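Side-chain contacts in importin-95 (Chaetomium thermophilum, PDB 4XRI), which acts as a HEAT-repeat nuclear import receptor for a range of protein cargoes and probably binds a small GTPase: residues A[515-520]-A[528-533]; A[561-566]-A[580-585]; A[468-473]-A[479-484]. The protein carries 2 engineered substitutions. All blocks are in the same frame, centred on the assembly; numbering follows the deposited sequence.

Contact 1 of 3, residues A[515-520]-A[528-533]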
# COMPACT_ATOMS: atom_id res chain seq x y z
N THR A 515 -2.10 26.01 21.39
CA THR A 515 -1.36 25.98 22.64
C THR A 515 -0.38 24.82 22.68
O THR A 515 0.79 24.99 23.03
CB THR A 515 -2.30 25.89 23.86
OG1 THR A 515 -3.22 26.99 23.84
CG2 THR A 515 -1.51 25.89 25.16
N VAL A 516 -0.85 23.64 22.31
CA VAL A 516 -0.04 22.43 22.38
C VAL A 516 1.06 22.43 21.30
O VAL A 516 2.10 21.79 21.47
CB VAL A 516 -0.92 21.16 22.25
CG1 VAL A 516 -1.57 21.08 20.88
CG2 VAL A 516 -0.11 19.90 22.54
N THR A 517 0.84 23.15 20.21
CA THR A 517 1.84 23.24 19.15
C THR A 517 2.79 24.42 19.36
O THR A 517 3.76 24.58 18.62
CB THR A 517 1.19 23.39 17.75
OG1 THR A 517 0.24 24.47 17.77
CG2 THR A 517 0.48 22.11 17.35
N ALA A 518 2.50 25.23 20.37
CA ALA A 518 3.28 26.44 20.65
C ALA A 518 4.74 26.21 21.06
O ALA A 518 5.62 26.94 20.59
CB ALA A 518 2.57 27.27 21.72
N PRO A 519 5.02 25.22 21.94
CA PRO A 519 6.43 25.06 22.30
C PRO A 519 7.31 24.66 21.12
O PRO A 519 6.87 23.91 20.25
CB PRO A 519 6.40 23.93 23.35
CG PRO A 519 5.02 23.96 23.89
CD PRO A 519 4.16 24.33 22.73
N MET A 520 8.53 25.17 21.10
CA MET A 520 9.50 24.79 20.07
C MET A 520 10.29 23.58 20.54
O MET A 520 11.17 23.09 19.84
CB MET A 520 10.44 25.96 19.75
CG MET A 520 9.74 27.26 19.37
SD MET A 520 9.11 27.31 17.68
CE MET A 520 7.44 26.69 17.89
N THR A 528 3.07 17.57 15.27
CA THR A 528 2.62 17.19 13.94
C THR A 528 1.18 16.69 13.95
O THR A 528 0.36 17.11 13.13
CB THR A 528 3.52 16.10 13.33
OG1 THR A 528 4.84 16.62 13.15
CG2 THR A 528 2.98 15.64 11.99
N ALA A 529 0.89 15.78 14.88
CA ALA A 529 -0.44 15.20 15.00
C ALA A 529 -1.50 16.26 15.30
O ALA A 529 -2.60 16.21 14.77
CB ALA A 529 -0.45 14.12 16.06
N ALA A 530 -1.14 17.21 16.16
CA ALA A 530 -2.06 18.26 16.57
C ALA A 530 -2.31 19.26 15.44
O ALA A 530 -3.41 19.78 15.29
CB ALA A 530 -1.53 18.98 17.80
N TYR A 531 -1.27 19.53 14.66
CA TYR A 531 -1.40 20.39 13.49
C TYR A 531 -2.35 19.77 12.48
O TYR A 531 -3.15 20.48 11.86
CB TYR A 531 -0.03 20.65 12.84
CG TYR A 531 0.69 21.87 13.37
CD1 TYR A 531 0.04 23.09 13.50
CD2 TYR A 531 2.03 21.80 13.73
CE1 TYR A 531 0.70 24.21 13.98
CE2 TYR A 531 2.70 22.91 14.20
CZ TYR A 531 2.03 24.11 14.33
OH TYR A 531 2.70 25.22 14.81
N GLU A 532 -2.27 18.45 12.33
CA GLU A 532 -3.18 17.74 11.43
C GLU A 532 -4.62 17.90 11.89
O GLU A 532 -5.52 18.10 11.07
CB GLU A 532 -2.82 16.25 11.36
CG GLU A 532 -3.50 15.52 10.22
CD GLU A 532 -3.30 14.02 10.27
OE1 GLU A 532 -2.79 13.51 11.29
OE2 GLU A 532 -3.65 13.34 9.28
N VAL A 533 -4.83 17.82 13.20
CA VAL A 533 -6.15 18.04 13.79
C VAL A 533 -6.67 19.42 13.45
O VAL A 533 -7.81 19.58 13.00
CB VAL A 533 -6.11 17.88 15.33
CG1 VAL A 533 -7.49 18.14 15.91
CG2 VAL A 533 -5.63 16.50 15.71
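Thr517 and Tyr531 meet through a CH-pi contact. The methyl CG2 of Thr517 sits 3.7 Å from the centroid of the Tyr531 ring and only 1° off the ring normal, so it lies over the middle of one face. Thr517 CB lies farther out over the same ring, 3.6 Å from Tyr531 CZ. The threonine torsion explains this placement: with chi1 at 52°, CG2 is anti to its carbonyl carbon and turned to the ring. The aliphatic contacts centre on Ala530. Ala530 CB touches Thr517 CG2 at 3.7 Å and Val516 CG1 at 3.7 Å, and so sits between the two residues. This is the close of a helical hairpin in a HEAT-repeat protein. The C-terminal end of helix 503-516 and the turn after it lie against the early part of helix 524-539. Polar contacts run outside the pair. Thr517 OG1 is hydrogen-bonded to Leu513 O, one turn back, and to Arg559 NH1. Tyr531 OH is also hydrogen-bonded to Arg559 NH1. This one nitrogen of helix 546-567 bonds both hydroxyls and so probably helps hold the two residues together. Tyr531 also packs on Ser585, Leu586 and Val589 of helix 573-597.

Contact 2 of 3, residues A[561-566]-A[580-585]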
# COMPACT_ATOMS: atom_id res chain seq x y z
N GLU A 561 6.77 32.38 9.11
CA GLU A 561 7.81 33.40 8.99
C GLU A 561 8.93 33.18 10.00
O GLU A 561 10.10 33.42 9.71
CB GLU A 561 7.22 34.80 9.16
CG GLU A 561 6.32 35.22 8.01
CD GLU A 561 5.47 36.43 8.34
OE1 GLU A 561 5.44 36.83 9.53
OE2 GLU A 561 4.83 36.98 7.42
N GLU A 562 8.56 32.71 11.19
CA GLU A 562 9.52 32.51 12.27
C GLU A 562 10.43 31.30 12.04
O GLU A 562 11.47 31.17 12.69
CB GLU A 562 8.79 32.38 13.61
CG GLU A 562 8.31 33.71 14.17
CD GLU A 562 7.33 33.57 15.32
OE1 GLU A 562 6.98 32.42 15.66
OE2 GLU A 562 6.92 34.60 15.88
N THR A 563 10.05 30.42 11.12
CA THR A 563 10.87 29.25 10.81
C THR A 563 12.06 29.61 9.93
O THR A 563 13.01 28.83 9.81
CB THR A 563 10.07 28.15 10.09
OG1 THR A 563 9.68 28.60 8.79
CG2 THR A 563 8.83 27.76 10.89
N LEU A 564 12.01 30.79 9.32
CA LEU A 564 13.08 31.22 8.42
C LEU A 564 14.39 31.49 9.17
O LEU A 564 15.44 31.00 8.76
CB LEU A 564 12.65 32.46 7.62
CG LEU A 564 11.63 32.23 6.51
CD1 LEU A 564 11.37 33.52 5.75
CD2 LEU A 564 12.11 31.14 5.56
N PRO A 565 14.34 32.28 10.27
CA PRO A 565 15.61 32.37 11.01
C PRO A 565 15.94 31.08 11.76
O PRO A 565 17.10 30.85 12.09
CB PRO A 565 15.37 33.54 11.97
CG PRO A 565 13.90 33.60 12.13
CD PRO A 565 13.34 33.21 10.80
N LEU A 566 14.92 30.27 12.04
CA LEU A 566 15.13 28.96 12.66
C LEU A 566 15.96 28.06 11.76
O LEU A 566 16.85 27.35 12.23
CB LEU A 566 13.79 28.30 12.99
CG LEU A 566 13.32 28.31 14.44
CD1 LEU A 566 13.31 29.72 15.01
CD2 LEU A 566 11.94 27.68 14.56
N GLU A 580 11.77 20.75 9.26
CA GLU A 580 11.02 20.41 8.05
C GLU A 580 9.61 19.92 8.37
O GLU A 580 8.66 20.25 7.66
CB GLU A 580 11.78 19.35 7.24
CG GLU A 580 12.99 19.92 6.51
CD GLU A 580 13.82 18.86 5.81
OE1 GLU A 580 13.44 17.67 5.86
OE2 GLU A 580 14.85 19.22 5.20
N ASP A 581 9.47 19.17 9.46
CA ASP A 581 8.16 18.74 9.92
C ASP A 581 7.31 19.94 10.35
O ASP A 581 6.10 19.97 10.12
CB ASP A 581 8.28 17.74 11.08
CG ASP A 581 8.72 16.37 10.63
OD1 ASP A 581 9.06 15.54 11.50
OD2 ASP A 581 8.72 16.11 9.41
N MET A 582 7.96 20.92 10.98
CA MET A 582 7.28 22.14 11.43
C MET A 582 6.72 22.92 10.25
O MET A 582 5.54 23.31 10.24
CB MET A 582 8.25 23.02 12.22
CG MET A 582 7.62 24.24 12.85
SD MET A 582 8.84 25.22 13.76
CE MET A 582 9.76 23.92 14.57
N GLN A 583 7.56 23.15 9.25
CA GLN A 583 7.16 23.91 8.07
C GLN A 583 6.10 23.17 7.26
O GLN A 583 5.17 23.78 6.74
CB GLN A 583 8.39 24.20 7.20
CG GLN A 583 9.35 25.21 7.81
CD GLN A 583 10.58 25.42 6.95
OE1 GLN A 583 11.07 24.49 6.32
NE2 GLN A 583 11.08 26.65 6.93
N THR A 584 6.24 21.85 7.16
CA THR A 584 5.29 21.03 6.42
C THR A 584 3.92 21.05 7.08
O THR A 584 2.89 21.14 6.41
CB THR A 584 5.78 19.58 6.28
OG1 THR A 584 7.01 19.55 5.56
CG2 THR A 584 4.75 18.74 5.53
N SER A 585 3.91 20.95 8.41
CA SER A 585 2.68 20.98 9.17
C SER A 585 2.00 22.35 9.06
O SER A 585 0.79 22.44 8.90
CB SER A 585 2.94 20.65 10.64
OG SER A 585 3.36 19.30 10.80
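Gln583 crosses Thr563 obliquely and ends in a hydrogen bond to its hydroxyl. From CB the chain turns with chi1 at -70°, which puts CG anti to the carbonyl carbon and sends it to the neighbouring helix. Gln583 CG rests 3.5 Å from Thr563 OG1 and also touches Thr563 CB. Beyond CG the chain is extended, so CD passes by the same hydroxyl at 3.8 Å from Thr563 OG1. At the tip, Gln583 NE2 donates to Thr563 OG1 over 3.0 Å. The N-H points at the oxygen at 170°. The bond is nearly straight and the acceptor is in the amide plane, which probably restrains rotation of the amide. Thr563 OG1 is also hydrogen-bonded to Leu560 O, so this buried hydroxyl has two partners. A leucine here has no N-H to give and would probably leave Thr563 OG1 without its donor from the facing helix.

Met582 supplies the apolar half. Its SD touches Thr563 CG2 at 3.8 Å and Leu566 CD2 at 4.0 Å; the leucine and methionine side chains cross at about a right angle. Thr563 thus uses both branches, its hydroxyl on the glutamine and its methyl on the sulfur. Gln583 also touches Ile615 and Val625 of the next two helices. The regular helix bonding is broken at Leu564 and Pro565, whose ring nitrogen has no hydrogen to give, and the helix is kinked there. The two segments run antiparallel at 163°, with the local axes coming within 10.4 Å. Such pairing of consecutive antiparallel helices is typical of the HEAT-repeat superhelix of importin beta.

Contact 3 of 3, residues A[468-473]-A[479-484]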
# COMPACT_ATOMS: atom_id res chain seq x y z
N ASN A 468 -8.08 17.24 26.87
CA ASN A 468 -7.39 17.10 28.15
C ASN A 468 -6.27 16.08 28.05
O ASN A 468 -5.18 16.28 28.59
CB ASN A 468 -8.38 16.71 29.25
CG ASN A 468 -7.74 16.65 30.62
OD1 ASN A 468 -7.55 15.58 31.19
ND2 ASN A 468 -7.39 17.82 31.15
N GLY A 469 -6.55 14.98 27.36
CA GLY A 469 -5.56 13.95 27.13
C GLY A 469 -4.44 14.43 26.23
O GLY A 469 -3.26 14.19 26.50
N LEU A 470 -4.81 15.12 25.15
CA LEU A 470 -3.83 15.63 24.19
C LEU A 470 -2.88 16.64 24.82
O LEU A 470 -1.68 16.61 24.55
CB LEU A 470 -4.55 16.27 23.00
CG LEU A 470 -3.68 17.08 22.02
CD1 LEU A 470 -2.57 16.21 21.44
CD2 LEU A 470 -4.52 17.69 20.92
N MET A 471 -3.42 17.52 25.65
CA MET A 471 -2.64 18.63 26.18
C MET A 471 -1.82 18.27 27.43
O MET A 471 -0.94 19.03 27.83
CB MET A 471 -3.56 19.81 26.49
CG MET A 471 -4.33 20.33 25.28
SD MET A 471 -5.46 21.69 25.64
CE MET A 471 -4.30 23.00 26.00
N ASN A 472 -2.10 17.12 28.03
CA ASN A 472 -1.42 16.76 29.27
C ASN A 472 -0.77 15.37 29.28
O ASN A 472 0.01 15.06 30.18
CB ASN A 472 -2.40 16.85 30.44
CG ASN A 472 -3.06 18.21 30.55
OD1 ASN A 472 -2.42 19.20 30.89
ND2 ASN A 472 -4.36 18.26 30.27
N SER A 473 -1.09 14.54 28.28
CA SER A 473 -0.58 13.17 28.28
C SER A 473 -0.12 12.72 26.89
O SER A 473 -0.90 12.15 26.13
CB SER A 473 -1.66 12.22 28.81
OG SER A 473 -2.10 12.62 30.09
N SER A 479 -3.67 9.06 19.70
CA SER A 479 -5.03 8.52 19.77
C SER A 479 -6.08 9.62 19.92
O SER A 479 -7.10 9.61 19.22
CB SER A 479 -5.14 7.53 20.94
OG SER A 479 -4.45 6.32 20.66
N CYS A 480 -5.83 10.55 20.83
CA CYS A 480 -6.70 11.71 21.04
C CYS A 480 -6.86 12.51 19.76
O CYS A 480 -7.98 12.87 19.37
CB CYS A 480 -6.16 12.60 22.16
SG CYS A 480 -6.37 11.95 23.84
N CYS A 481 -5.73 12.79 19.11
CA CYS A 481 -5.71 13.49 17.83
C CYS A 481 -6.55 12.78 16.76
O CYS A 481 -7.33 13.42 16.06
CB CYS A 481 -4.26 13.66 17.34
SG CYS A 481 -3.32 14.94 18.20
N TRP A 482 -6.37 11.47 16.65
CA TRP A 482 -7.11 10.66 15.68
C TRP A 482 -8.62 10.73 15.91
O TRP A 482 -9.40 10.93 14.97
CB TRP A 482 -6.66 9.20 15.72
CG TRP A 482 -7.39 8.35 14.72
CD1 TRP A 482 -7.34 8.48 13.37
CD2 TRP A 482 -8.28 7.26 14.99
NE1 TRP A 482 -8.14 7.54 12.78
CE2 TRP A 482 -8.72 6.77 13.75
CE3 TRP A 482 -8.74 6.65 16.16
CZ2 TRP A 482 -9.61 5.70 13.64
CZ3 TRP A 482 -9.62 5.58 16.05
CH2 TRP A 482 -10.04 5.12 14.80
N ALA A 483 -9.01 10.57 17.17
CA ALA A 483 -10.41 10.66 17.57
C ALA A 483 -10.99 12.03 17.25
O ALA A 483 -12.08 12.15 16.70
CB ALA A 483 -10.55 10.34 19.06
N LEU A 484 -10.24 13.07 17.60
CA LEU A 484 -10.64 14.46 17.36
C LEU A 484 -10.86 14.76 15.87
O LEU A 484 -11.79 15.47 15.50
CB LEU A 484 -9.61 15.42 17.93
CG LEU A 484 -9.64 15.59 19.45
CD1 LEU A 484 -8.52 16.51 19.91
CD2 LEU A 484 -10.98 16.14 19.88
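No ring or amide lies between Leu470 and its partners Cys480, Cys481 and Leu484; the flat groups of the two segments take no part in this contact. Trp482 stacks with Tyr440 of helix 432-449, away from this interface. The Asn472 amide stays on its own helix, where ND2 donates to Asn468 O at 2.7 Å, in the carbonyl plane and on a lone pair. The interface itself joins consecutive antiparallel helices, 455-472 and 477-490, in a tight hairpin of the HEAT-repeat superhelix. The local axes come within 9.1 Å at an angle of 142°. Leu470 carries most of the contact. With CG anti to the backbone N (chi1 169°), its branches reach toward the second helix. Leu470 CD1 meets Cys481 SG at 3.6 Å, and CD2 touches Leu484 CD1 more loosely at 4.3 Å. Nearer the backbone, Leu470 CB faces Cys480 CB at 4.1 Å. Helix 524-539 backs the group, with Val526 on Leu470 and Val533 on Cys481 and Leu484. Gly469 has no side chain, and this is consistent with the close approach. Cys480 SG lies 3.9 Å from Gly469 CA.

All three contacts are buried and lie on the same side of the chain's centre. All five touching residues of contact 3 are buried; contacts 1 and 2 each include a partly exposed one, Val516 and Leu566. Each joins consecutive helices, in the order contact 3, contact 1, contact 2 along the chain. In the middle, helix 524-539 of contact 1 packs on helix 477-490, where Ala530 N lies 3.7 Å from Cys481 SG, and on helix 573-597, with Thr528 against Asp581. Contacts 2 and 3 do not touch. The chemistry changes along the row: thiols and leucine in contact 3, a methyl over a ring in contact 1, and an amide-hydroxyl bond beside a thioether in contact 2.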